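Local coordinates for putative isohexenylglutaconyl-CoA hydratase (Pseudomonas aeruginosa, PDB 4ZU2), which probably hydrates isohexenylglutaconyl-CoA, a step of terpene breakdown in cells grown on citronellate, as a trimeric member of the crotonase family, at residues L94-Q99 and G119-V123; V106-E110 and L193-L197; V154-G158 and L180-H184. All blocks are in the same frame, centred on the assembly; numbering follows the deposited sequence.

Contact 1. Residues L94-Q99 and G119-V123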
ATOM      1  N   LEU A  94       7.624  -6.892  21.264  1.00 12.86           N
ATOM      2  CA  LEU A  94       7.465  -5.453  21.561  1.00 11.14           C
ATOM      3  C   LEU A  94       6.739  -4.747  20.414  1.00 13.81           C
ATOM      4  O   LEU A  94       5.891  -3.939  20.655  1.00 19.09           O
ATOM      5  CB  LEU A  94       8.797  -4.760  21.836  1.00 15.07           C
ATOM      6  CG  LEU A  94       8.837  -3.232  21.705  1.00 16.77           C
ATOM      7  CD1 LEU A  94       7.828  -2.551  22.577  1.00 19.38           C
ATOM      8  CD2 LEU A  94      10.218  -2.726  22.098  1.00 21.85           C
ATOM      9  N   LEU A  95       7.093  -5.064  19.165  1.00 17.15           N
ATOM     10  CA  LEU A  95       6.542  -4.366  18.015  1.00 16.73           C
ATOM     11  C   LEU A  95       5.079  -4.733  17.870  1.00 16.54           C
ATOM     12  O   LEU A  95       4.248  -3.903  17.499  1.00 11.83           O
ATOM     13  CB  LEU A  95       7.314  -4.688  16.711  1.00 15.85           C
ATOM     14  CG  LEU A  95       8.804  -4.323  16.584  1.00 21.08           C
ATOM     15  CD1 LEU A  95       9.427  -4.861  15.250  1.00 19.05           C
ATOM     16  CD2 LEU A  95       9.057  -2.823  16.734  1.00 20.24           C
ATOM     17  N   GLU A  96       4.762  -5.970  18.221  1.00 15.44           N
ATOM     18  CA  GLU A  96       3.395  -6.446  18.100  1.00 18.75           C
ATOM     19  C   GLU A  96       2.501  -5.706  19.066  1.00 20.41           C
ATOM     20  O   GLU A  96       1.391  -5.299  18.700  1.00 17.23           O
ATOM     21  CB  GLU A  96       3.278  -7.943  18.407  1.00 15.31           C
ATOM     22  CG  GLU A  96       3.768  -8.827  17.317  1.00 18.65           C
ATOM     23  CD  GLU A  96       3.484 -10.316  17.590  1.00 19.94           C
ATOM     24  OE1 GLU A  96       2.516 -10.832  16.964  1.00 10.93           O
ATOM     25  OE2 GLU A  96       4.243 -10.950  18.401  1.00 16.48           O
ATOM     26  N   GLU A  97       2.986  -5.572  20.297  1.00 17.50           N
ATOM     27  CA  GLU A  97       2.219  -4.986  21.389  1.00 13.68           C
ATOM     28  C   GLU A  97       2.197  -3.450  21.355  1.00 22.36           C
ATOM     29  O   GLU A  97       1.301  -2.820  21.932  1.00 18.39           O
ATOM     30  CB  GLU A  97       2.720  -5.504  22.728  1.00 12.03           C
ATOM     31  CG  GLU A  97       2.708  -7.056  22.895  1.00 25.63           C
ATOM     32  CD  GLU A  97       3.821  -7.605  23.856  1.00 24.01           C
ATOM     33  OE1 GLU A  97       4.521  -6.825  24.511  1.00 27.17           O
ATOM     34  OE2 GLU A  97       3.985  -8.826  23.970  1.00 24.23           O
ATOM     35  N   ALA A  98       3.165  -2.848  20.672  1.00 19.83           N
ATOM     36  CA  ALA A  98       3.124  -1.417  20.492  1.00 22.72           C
ATOM     37  C   ALA A  98       2.113  -1.114  19.359  1.00 22.12           C
ATOM     38  O   ALA A  98       1.192  -0.317  19.539  1.00 21.02           O
ATOM     39  CB  ALA A  98       4.504  -0.876  20.168  1.00 19.88           C
ATOM     40  N   GLN A  99       2.313  -1.767  18.211  1.00 22.19           N
ATOM     41  CA  GLN A  99       1.413  -1.706  17.053  1.00 22.13           C
ATOM     42  C   GLN A  99      -0.045  -1.857  17.468  1.00 15.73           C
ATOM     43  O   GLN A  99      -0.936  -1.150  16.970  1.00 15.95           O
ATOM     44  CB  GLN A  99       1.759  -2.814  16.040  1.00 22.94           C
ATOM     45  CG  GLN A  99       0.858  -2.873  14.753  1.00 10.27           C
ATOM     46  CD  GLN A  99       1.366  -1.992  13.641  1.00 21.26           C
ATOM     47  OE1 GLN A  99       1.796  -0.868  13.877  1.00 22.54           O
ATOM     48  NE2 GLN A  99       1.394  -2.527  12.424  1.00 20.90           N
ATOM     49  N   GLY A 119      12.315   0.178  13.172  1.00 25.74           N
ATOM     50  CA  GLY A 119      11.216  -0.686  13.591  1.00 20.60           C
ATOM     51  C   GLY A 119      10.103  -0.080  14.431  1.00 17.64           C
ATOM     52  O   GLY A 119       8.914  -0.229  14.125  1.00 15.06           O
ATOM     53  N   LEU A 120      10.454   0.580  15.516  1.00 11.75           N
ATOM     54  CA  LEU A 120       9.442   1.230  16.358  1.00 20.73           C
ATOM     55  C   LEU A 120       8.666   2.334  15.652  1.00 16.23           C
ATOM     56  O   LEU A 120       7.521   2.555  15.952  1.00 13.86           O
ATOM     57  CB  LEU A 120      10.089   1.903  17.555  1.00 25.92           C
ATOM     58  CG  LEU A 120      10.784   1.070  18.609  1.00 34.01           C
ATOM     59  CD1 LEU A 120      11.420   2.021  19.616  1.00 27.85           C
ATOM     60  CD2 LEU A 120       9.775   0.157  19.296  1.00 37.80           C
ATOM     61  N   ALA A 121       9.342   3.088  14.804  1.00 14.67           N
ATOM     62  CA  ALA A 121       8.694   4.174  14.051  1.00 14.66           C
ATOM     63  C   ALA A 121       7.542   3.591  13.192  1.00 18.87           C
ATOM     64  O   ALA A 121       6.493   4.197  13.012  1.00 19.74           O
ATOM     65  CB  ALA A 121       9.724   4.881  13.178  1.00 11.38           C
ATOM     66  N   CYS A 122       7.766   2.385  12.701  1.00 15.80           N
ATOM     67  CA  CYS A 122       6.889   1.747  11.742  1.00 21.22           C
ATOM     68  C   CYS A 122       5.595   1.289  12.361  1.00 21.53           C
ATOM     69  O   CYS A 122       4.693   0.907  11.643  1.00 26.69           O
ATOM     70  CB  CYS A 122       7.587   0.537  11.122  1.00 19.16           C
ATOM     71  SG  CYS A 122       8.792   0.852   9.854  1.00 18.57           S
ATOM     72  N   VAL A 123       5.510   1.299  13.690  1.00 23.10           N
ATOM     73  CA  VAL A 123       4.297   0.841  14.368  1.00 25.06           C
ATOM     74  C   VAL A 123       3.566   1.950  15.132  1.00 17.68           C
ATOM     75  O   VAL A 123       2.675   1.685  15.956  1.00 15.93           O
ATOM     76  CB  VAL A 123       4.567  -0.375  15.293  1.00 21.50           C
ATOM     77  CG1 VAL A 123       5.295  -1.466  14.511  1.00 16.55           C
ATOM     78  CG2 VAL A 123       5.339   0.016  16.513  1.00 20.47           C
TER
HETATM   79  O   HOH W   1       0.479   1.936  17.867  1.00 18.74           O
HETATM   80  O   HOH W   2       3.208  -1.013  10.454  1.00 17.31           O
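Val123 lies against the last turn of helix 81-99 and is overlapped by three of its residues. Its CG2 meets the methyl of Ala98, with 3.9 Å from Val123 CG2 to Ala98 CB, while CG1 approaches the carbonyl oxygen of Leu95 and CB is approached by the side chain of Gln99. Gln99 leaves the helix with CG anti to its backbone N (chi1 179°) and bends at chi2, which folds the amide back over Val123 and leaves Gln99 OE1 3.1 Å from Val123 CA. That oxygen takes its hydrogen bond from Arg163 of a second subunit, so the amide belongs to the trimer interface as well as to this contact. In the crotonase fold, helix 81-99 here meets the end of the short helix 116-121 and the turn that follows it, which leads to strand 126-130. One turn back, Leu95 CD2 rests on the peptide of Gly119, 3.7 Å from Gly119 O. The CD2 methyls of Leu94 and Leu95 both reach Leu120 CD2, each at 4.0 Å, and the side chains of Leu94 and Leu120 cross at about a right angle. Two waters bridge the segments: one donates to both Ala98 O and Val123 O, the other accepts from the side-chain Gln99 NE2 and donates to Cys122 O, at 2.7 Å from the latter.

Contact 2. Residues V106-E110 and L193-L197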
ATOM      1  N   VAL A 106       2.224   8.117  19.355  1.00 24.05           N
ATOM      2  CA  VAL A 106       2.867   9.135  18.532  1.00 26.35           C
ATOM      3  C   VAL A 106       4.381   8.980  18.653  1.00 22.26           C
ATOM      4  O   VAL A 106       4.898   8.943  19.759  1.00 19.59           O
ATOM      5  CB  VAL A 106       2.453  10.569  18.959  1.00 22.71           C
ATOM      6  CG1 VAL A 106       3.030  11.621  17.985  1.00 18.45           C
ATOM      7  CG2 VAL A 106       0.948  10.661  19.050  1.00 27.07           C
ATOM      8  N   ALA A 107       5.082   8.873  17.524  1.00 23.19           N
ATOM      9  CA  ALA A 107       6.533   8.877  17.570  1.00 27.88           C
ATOM     10  C   ALA A 107       7.115  10.217  17.126  1.00 24.93           C
ATOM     11  O   ALA A 107       6.855  10.671  16.043  1.00 22.75           O
ATOM     12  CB  ALA A 107       7.142   7.724  16.766  1.00 24.11           C
ATOM     13  N   LEU A 108       7.940  10.811  17.984  1.00 26.41           N
ATOM     14  CA  LEU A 108       8.707  11.996  17.643  1.00 22.63           C
ATOM     15  C   LEU A 108      10.157  11.579  17.372  1.00 21.88           C
ATOM     16  O   LEU A 108      10.935  11.289  18.298  1.00 19.84           O
ATOM     17  CB  LEU A 108       8.580  13.015  18.789  1.00 32.53           C
ATOM     18  CG  LEU A 108       8.802  14.503  18.474  1.00 38.80           C
ATOM     19  CD1 LEU A 108       7.973  14.927  17.290  1.00 45.67           C
ATOM     20  CD2 LEU A 108       8.430  15.342  19.650  1.00 36.31           C
ATOM     21  N   VAL A 109      10.514  11.478  16.095  1.00 26.11           N
ATOM     22  CA  VAL A 109      11.792  10.878  15.723  1.00 27.48           C
ATOM     23  C   VAL A 109      12.828  11.953  15.293  1.00 29.72           C
ATOM     24  O   VAL A 109      12.588  12.760  14.415  1.00 25.71           O
ATOM     25  CB  VAL A 109      11.607   9.750  14.650  1.00 35.23           C
ATOM     26  CG1 VAL A 109      10.583   8.686  15.129  1.00 30.52           C
ATOM     27  CG2 VAL A 109      11.173  10.309  13.345  1.00 36.12           C
ATOM     28  N   GLU A 110      13.975  11.950  15.959  1.00 25.51           N
ATOM     29  CA  GLU A 110      15.040  12.901  15.699  1.00 26.70           C
ATOM     30  C   GLU A 110      16.301  12.106  15.551  1.00 24.97           C
ATOM     31  O   GLU A 110      16.420  11.060  16.154  1.00 24.45           O
ATOM     32  CB  GLU A 110      15.203  13.838  16.877  1.00 25.37           C
ATOM     33  CG  GLU A 110      13.963  14.578  17.227  1.00 23.52           C
ATOM     34  CD  GLU A 110      14.142  15.369  18.486  1.00 39.55           C
ATOM     35  OE1 GLU A 110      14.651  16.524  18.392  1.00 43.25           O
ATOM     36  OE2 GLU A 110      13.809  14.804  19.567  1.00 39.83           O
ATOM     37  N   LEU A 193       8.502  20.977  15.551  1.00 44.43           N
ATOM     38  CA  LEU A 193       8.320  19.570  15.826  1.00 41.94           C
ATOM     39  C   LEU A 193       7.349  19.462  16.965  1.00 38.45           C
ATOM     40  O   LEU A 193       6.475  18.600  16.958  1.00 33.78           O
ATOM     41  CB  LEU A 193       9.653  18.918  16.198  1.00 45.84           C
ATOM     42  CG  LEU A 193       9.917  17.504  15.652  1.00 47.64           C
ATOM     43  CD1 LEU A 193      10.034  17.467  14.142  1.00 45.94           C
ATOM     44  CD2 LEU A 193      11.162  16.908  16.296  1.00 50.21           C
ATOM     45  N   GLU A 194       7.503  20.369  17.928  1.00 40.82           N
ATOM     46  CA  GLU A 194       6.718  20.351  19.161  1.00 39.38           C
ATOM     47  C   GLU A 194       5.309  20.873  18.960  1.00 36.23           C
ATOM     48  O   GLU A 194       4.418  20.557  19.742  1.00 29.05           O
ATOM     49  CB  GLU A 194       7.367  21.226  20.231  1.00 43.35           C
ATOM     50  CG  GLU A 194       8.545  20.619  20.937  1.00 46.46           C
ATOM     51  CD  GLU A 194       8.191  19.394  21.721  1.00 44.78           C
ATOM     52  OE1 GLU A 194       7.276  19.461  22.564  1.00 48.15           O
ATOM     53  OE2 GLU A 194       8.835  18.354  21.486  1.00 42.09           O
ATOM     54  N   GLN A 195       5.134  21.750  17.977  1.00 36.64           N
ATOM     55  CA  GLN A 195       3.840  22.363  17.767  1.00 34.37           C
ATOM     56  C   GLN A 195       3.015  21.316  17.110  1.00 32.48           C
ATOM     57  O   GLN A 195       1.904  21.073  17.530  1.00 36.90           O
ATOM     58  CB  GLN A 195       3.880  23.670  16.942  1.00 34.24           C
ATOM     59  CG  GLN A 195       4.300  23.599  15.467  1.00 41.76           C
ATOM     60  CD  GLN A 195       3.156  23.338  14.435  1.00 59.03           C
ATOM     61  OE1 GLN A 195       1.989  23.645  14.681  1.00 61.91           O
ATOM     62  NE2 GLN A 195       3.518  22.792  13.264  1.00 51.79           N
ATOM     63  N   ARG A 196       3.595  20.648  16.123  1.00 29.47           N
ATOM     64  CA  ARG A 196       2.929  19.530  15.469  1.00 27.49           C
ATOM     65  C   ARG A 196       2.489  18.489  16.475  1.00 25.60           C
ATOM     66  O   ARG A 196       1.414  17.923  16.343  1.00 28.20           O
ATOM     67  CB  ARG A 196       3.817  18.872  14.431  1.00 27.43           C
ATOM     68  CG  ARG A 196       3.119  17.728  13.723  1.00 33.99           C
ATOM     69  CD  ARG A 196       2.001  18.260  12.842  1.00 32.45           C
ATOM     70  NE  ARG A 196       2.545  19.081  11.770  1.00 34.52           N
ATOM     71  CZ  ARG A 196       1.814  19.772  10.893  1.00 47.16           C
ATOM     72  NH1 ARG A 196       0.474  19.755  10.944  1.00 44.89           N
ATOM     73  NH2 ARG A 196       2.423  20.469   9.939  1.00 50.77           N
ATOM     74  N   LEU A 197       3.321  18.229  17.465  1.00 30.01           N
ATOM     75  CA  LEU A 197       2.995  17.201  18.442  1.00 37.04           C
ATOM     76  C   LEU A 197       1.771  17.607  19.227  1.00 40.30           C
ATOM     77  O   LEU A 197       0.830  16.829  19.368  1.00 39.52           O
ATOM     78  CB  LEU A 197       4.139  16.945  19.408  1.00 29.69           C
ATOM     79  CG  LEU A 197       3.834  15.989  20.575  1.00 33.78           C
ATOM     80  CD1 LEU A 197       3.420  14.626  20.058  1.00 37.94           C
ATOM     81  CD2 LEU A 197       5.048  15.831  21.506  1.00 32.70           C
TER
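A first torsion of -156° carries CG of Leu108 away from its backbone N and out from the strand, and chi2 of 51° spreads its two methyls toward different residues of helix 190-205. Leu108 CD1 packs on the branch point of Leu193, 3.6 Å from Leu193 CG, whereas its CD2 lies 3.9 Å from Leu197 CD2, one helical turn further on. Leu193 and Leu197 thus straddle this one strand residue, each crossing it at a slant. Further along the same face, Val106 CG1 meets the other methyl of Leu197, with 3.7 Å between Val106 CG1 and Leu197 CD1. The pattern is that of a helix laid over a sheet in the crotonase fold, with strand 104-109 inside the six-stranded mixed sheet; over the short segments 106-109 and 193-197 the axes run antiparallel, at 177°, and come within 10.2 Å of each other. Alternate residues Val106, Leu108 and Glu110 turn toward the helix, and Ile128 of the adjacent strand adds to the apolar layer beside Val106 and Leu108. At the end of the strand the aliphatic part of Glu110 takes over, its CG lying 3.8 Å from Leu193 CD2. Glu194 edges the contact from the exposed side of the helix; its chain bends at chi2 and brings OE2 within 3.6 Å of Leu108 CD2, at about a right angle to the leucine.

Contact 3. Residues V154-G158 and L180-H184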
ATOM      1  N   VAL A 154       6.894  -3.547   5.528  1.00 17.50           N
ATOM      2  CA  VAL A 154       6.056  -3.794   4.349  1.00 19.74           C
ATOM      3  C   VAL A 154       4.651  -3.239   4.639  1.00 21.55           C
ATOM      4  O   VAL A 154       4.071  -2.545   3.819  1.00 15.39           O
ATOM      5  CB  VAL A 154       5.989  -5.301   4.030  1.00 18.61           C
ATOM      6  CG1 VAL A 154       4.998  -5.579   2.887  1.00 20.44           C
ATOM      7  CG2 VAL A 154       7.377  -5.823   3.750  1.00 11.21           C
ATOM      8  N   ARG A 155       4.138  -3.478   5.848  1.00 26.45           N
ATOM      9  CA  ARG A 155       2.865  -2.872   6.259  1.00 21.35           C
ATOM     10  C   ARG A 155       2.962  -1.335   6.265  1.00 22.74           C
ATOM     11  O   ARG A 155       2.007  -0.649   5.922  1.00 15.32           O
ATOM     12  CB  ARG A 155       2.421  -3.408   7.625  1.00 29.10           C
ATOM     13  CG  ARG A 155       1.720  -4.745   7.511  1.00 29.81           C
ATOM     14  CD  ARG A 155       1.767  -5.623   8.742  1.00 36.36           C
ATOM     15  NE  ARG A 155       1.723  -7.009   8.258  1.00 35.27           N
ATOM     16  CZ  ARG A 155       0.893  -7.947   8.676  1.00 32.99           C
ATOM     17  NH1 ARG A 155       0.026  -7.710   9.661  1.00 37.78           N
ATOM     18  NH2 ARG A 155       0.939  -9.149   8.111  1.00 35.15           N
ATOM     19  N   ARG A 156       4.134  -0.805   6.592  1.00 18.73           N
ATOM     20  CA  ARG A 156       4.287   0.618   6.802  1.00 16.87           C
ATOM     21  C   ARG A 156       4.210   1.415   5.484  1.00 21.64           C
ATOM     22  O   ARG A 156       3.387   2.304   5.355  1.00 22.98           O
ATOM     23  CB  ARG A 156       5.594   0.928   7.530  1.00 19.11           C
ATOM     24  CG  ARG A 156       5.707   2.406   7.911  1.00 18.02           C
ATOM     25  CD  ARG A 156       4.714   2.768   8.964  1.00 16.20           C
ATOM     26  NE  ARG A 156       4.941   4.091   9.510  1.00 21.17           N
ATOM     27  CZ  ARG A 156       4.350   4.554  10.596  1.00 20.73           C
ATOM     28  NH1 ARG A 156       3.477   3.805  11.239  1.00 20.92           N
ATOM     29  NH2 ARG A 156       4.592   5.785  11.011  1.00 21.60           N
ATOM     30  N   ILE A 157       5.010   1.023   4.506  1.00 25.43           N
ATOM     31  CA  ILE A 157       5.231   1.789   3.290  1.00 26.42           C
ATOM     32  C   ILE A 157       5.039   0.970   2.015  1.00 23.57           C
ATOM     33  O   ILE A 157       5.176   1.508   0.921  1.00 20.35           O
ATOM     34  CB  ILE A 157       6.694   2.348   3.280  1.00 17.67           C
ATOM     35  CG1 ILE A 157       7.706   1.212   3.263  1.00 18.21           C
ATOM     36  CG2 ILE A 157       6.953   3.242   4.479  1.00 14.50           C
ATOM     37  CD1 ILE A 157       9.149   1.682   3.331  1.00 24.65           C
ATOM     38  N   GLY A 158       4.790  -0.336   2.162  1.00 25.40           N
ATOM     39  CA  GLY A 158       4.565  -1.239   1.047  1.00 22.40           C
ATOM     40  C   GLY A 158       5.805  -2.007   0.607  1.00 24.47           C
ATOM     41  O   GLY A 158       6.932  -1.556   0.811  1.00 25.46           O
ATOM     42  N   LEU A 180       7.993   8.853   1.272  1.00 36.42           N
ATOM     43  CA  LEU A 180       7.815   7.389   1.182  1.00 31.16           C
ATOM     44  C   LEU A 180       6.676   6.880   2.046  1.00 30.90           C
ATOM     45  O   LEU A 180       6.378   5.690   2.026  1.00 33.73           O
ATOM     46  CB  LEU A 180       9.114   6.649   1.591  1.00 29.24           C
ATOM     47  CG  LEU A 180      10.356   6.835   0.733  1.00 28.98           C
ATOM     48  CD1 LEU A 180      11.628   6.247   1.366  1.00 36.12           C
ATOM     49  CD2 LEU A 180      10.138   6.214  -0.593  1.00 32.50           C
ATOM     50  N   GLY A 181       6.035   7.764   2.807  1.00 30.95           N
ATOM     51  CA  GLY A 181       4.913   7.373   3.650  1.00 24.44           C
ATOM     52  C   GLY A 181       5.332   6.712   4.959  1.00 28.00           C
ATOM     53  O   GLY A 181       4.537   6.031   5.635  1.00 22.52           O
ATOM     54  N   LEU A 182       6.585   6.924   5.344  1.00 27.19           N
ATOM     55  CA  LEU A 182       7.136   6.267   6.533  1.00 25.75           C
ATOM     56  C   LEU A 182       6.717   7.010   7.782  1.00 22.60           C
ATOM     57  O   LEU A 182       6.465   6.427   8.851  1.00 19.59           O
ATOM     58  CB  LEU A 182       8.670   6.223   6.436  1.00 21.65           C
ATOM     59  CG  LEU A 182       9.358   5.558   7.622  1.00 26.98           C
ATOM     60  CD1 LEU A 182       8.650   4.278   8.043  1.00 27.99           C
ATOM     61  CD2 LEU A 182      10.831   5.249   7.264  1.00 44.92           C
ATOM     62  N   VAL A 183       6.666   8.329   7.645  1.00 24.47           N
ATOM     63  CA  VAL A 183       6.198   9.200   8.714  1.00 20.20           C
ATOM     64  C   VAL A 183       5.122  10.123   8.120  1.00 17.90           C
ATOM     65  O   VAL A 183       4.992  10.240   6.880  1.00 17.94           O
ATOM     66  CB  VAL A 183       7.377  10.007   9.313  1.00 28.53           C
ATOM     67  CG1 VAL A 183       8.495   9.053   9.795  1.00 23.27           C
ATOM     68  CG2 VAL A 183       7.921  11.043   8.280  1.00 29.08           C
ATOM     69  N   HIS A 184       4.354  10.753   9.002  1.00 23.48           N
ATOM     70  CA  HIS A 184       3.184  11.552   8.626  1.00 21.74           C
ATOM     71  C   HIS A 184       3.462  13.055   8.517  1.00 25.80           C
ATOM     72  O   HIS A 184       2.742  13.746   7.825  1.00 26.10           O
ATOM     73  CB  HIS A 184       2.079  11.351   9.659  1.00 29.19           C
ATOM     74  CG  HIS A 184       1.546   9.952   9.739  1.00 32.05           C
ATOM     75  ND1 HIS A 184       2.013   9.036  10.649  1.00 24.94           N
ATOM     76  CD2 HIS A 184       0.563   9.332   9.038  1.00 33.74           C
ATOM     77  CE1 HIS A 184       1.352   7.898  10.498  1.00 33.25           C
ATOM     78  NE2 HIS A 184       0.464   8.055   9.538  1.00 34.71           N
TER
HETATM   79  O   HOH W   3       5.365   4.021   0.276  1.00 34.43           O
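Arg156 points its CB toward the loop 180-184, and its chain runs out along Leu182 to end at that residue's carbonyl. With CG anti to the backbone N, the chain bends at chi2 and crosses Leu182 at about a right angle, Arg156 CG resting 3.5 Å from Leu182 CD1. CD passes on toward the carbonyl of Leu182, and the guanidinium then grips that one oxygen side-on: Arg156 NE and Arg156 NH2 both stand 2.9 Å from Leu182 O. The oxygen lies in the guanidinium plane, but both donors reach it from the same face of the carbonyl plane, and the hydrogen bonds are bent, with an N-H...O angle of 150° from NE and 143° from NH2. At the tip, NH2 also comes 3.9 Å from His184 CE1, the two flat groups turned 77° apart, while NH1 bonds to Ser124 O. Next in the helix, Ile157 CG2 packs 3.5 Å from Leu180 O. This loop follows helix 174-179, which closes in a Schellman motif at Gly181, and leads into strand 185-187, an outermost strand of the larger sheet within this chain. A water donates to both Ile157 O and Leu180 O. His184 NE2 bonds to Thr160 O of a second subunit. With a cationic guanidinium donating to two backbone carbonyls, Arg156 probably polarises the Leu182 peptide, and its bonds tie the loop to the backbone at Ser124.

All three contacts are mainly buried, but they differ in chemistry. Contact 1, nearest the centre of the chain, joins a helix to the end of another and the turn after it, with apolar packing and bridging waters. Contact 2 is almost wholly aliphatic, a helix over the sheet, with Glu194 at its exposed margin and no other chain touching it. Contact 3 relies on a charged side chain gripping a loop carbonyl. No helix or strand serves two contacts, although helix 81-99 directly precedes strand 104-109. Contacts 1 and 3 meet where Cys122 SG packs on Leu182 and Arg156 lies against the carbonyls of Ala121 and Cys122; both reach the second subunit. Contact 2 touches neither, although the loop it closes encloses contact 3.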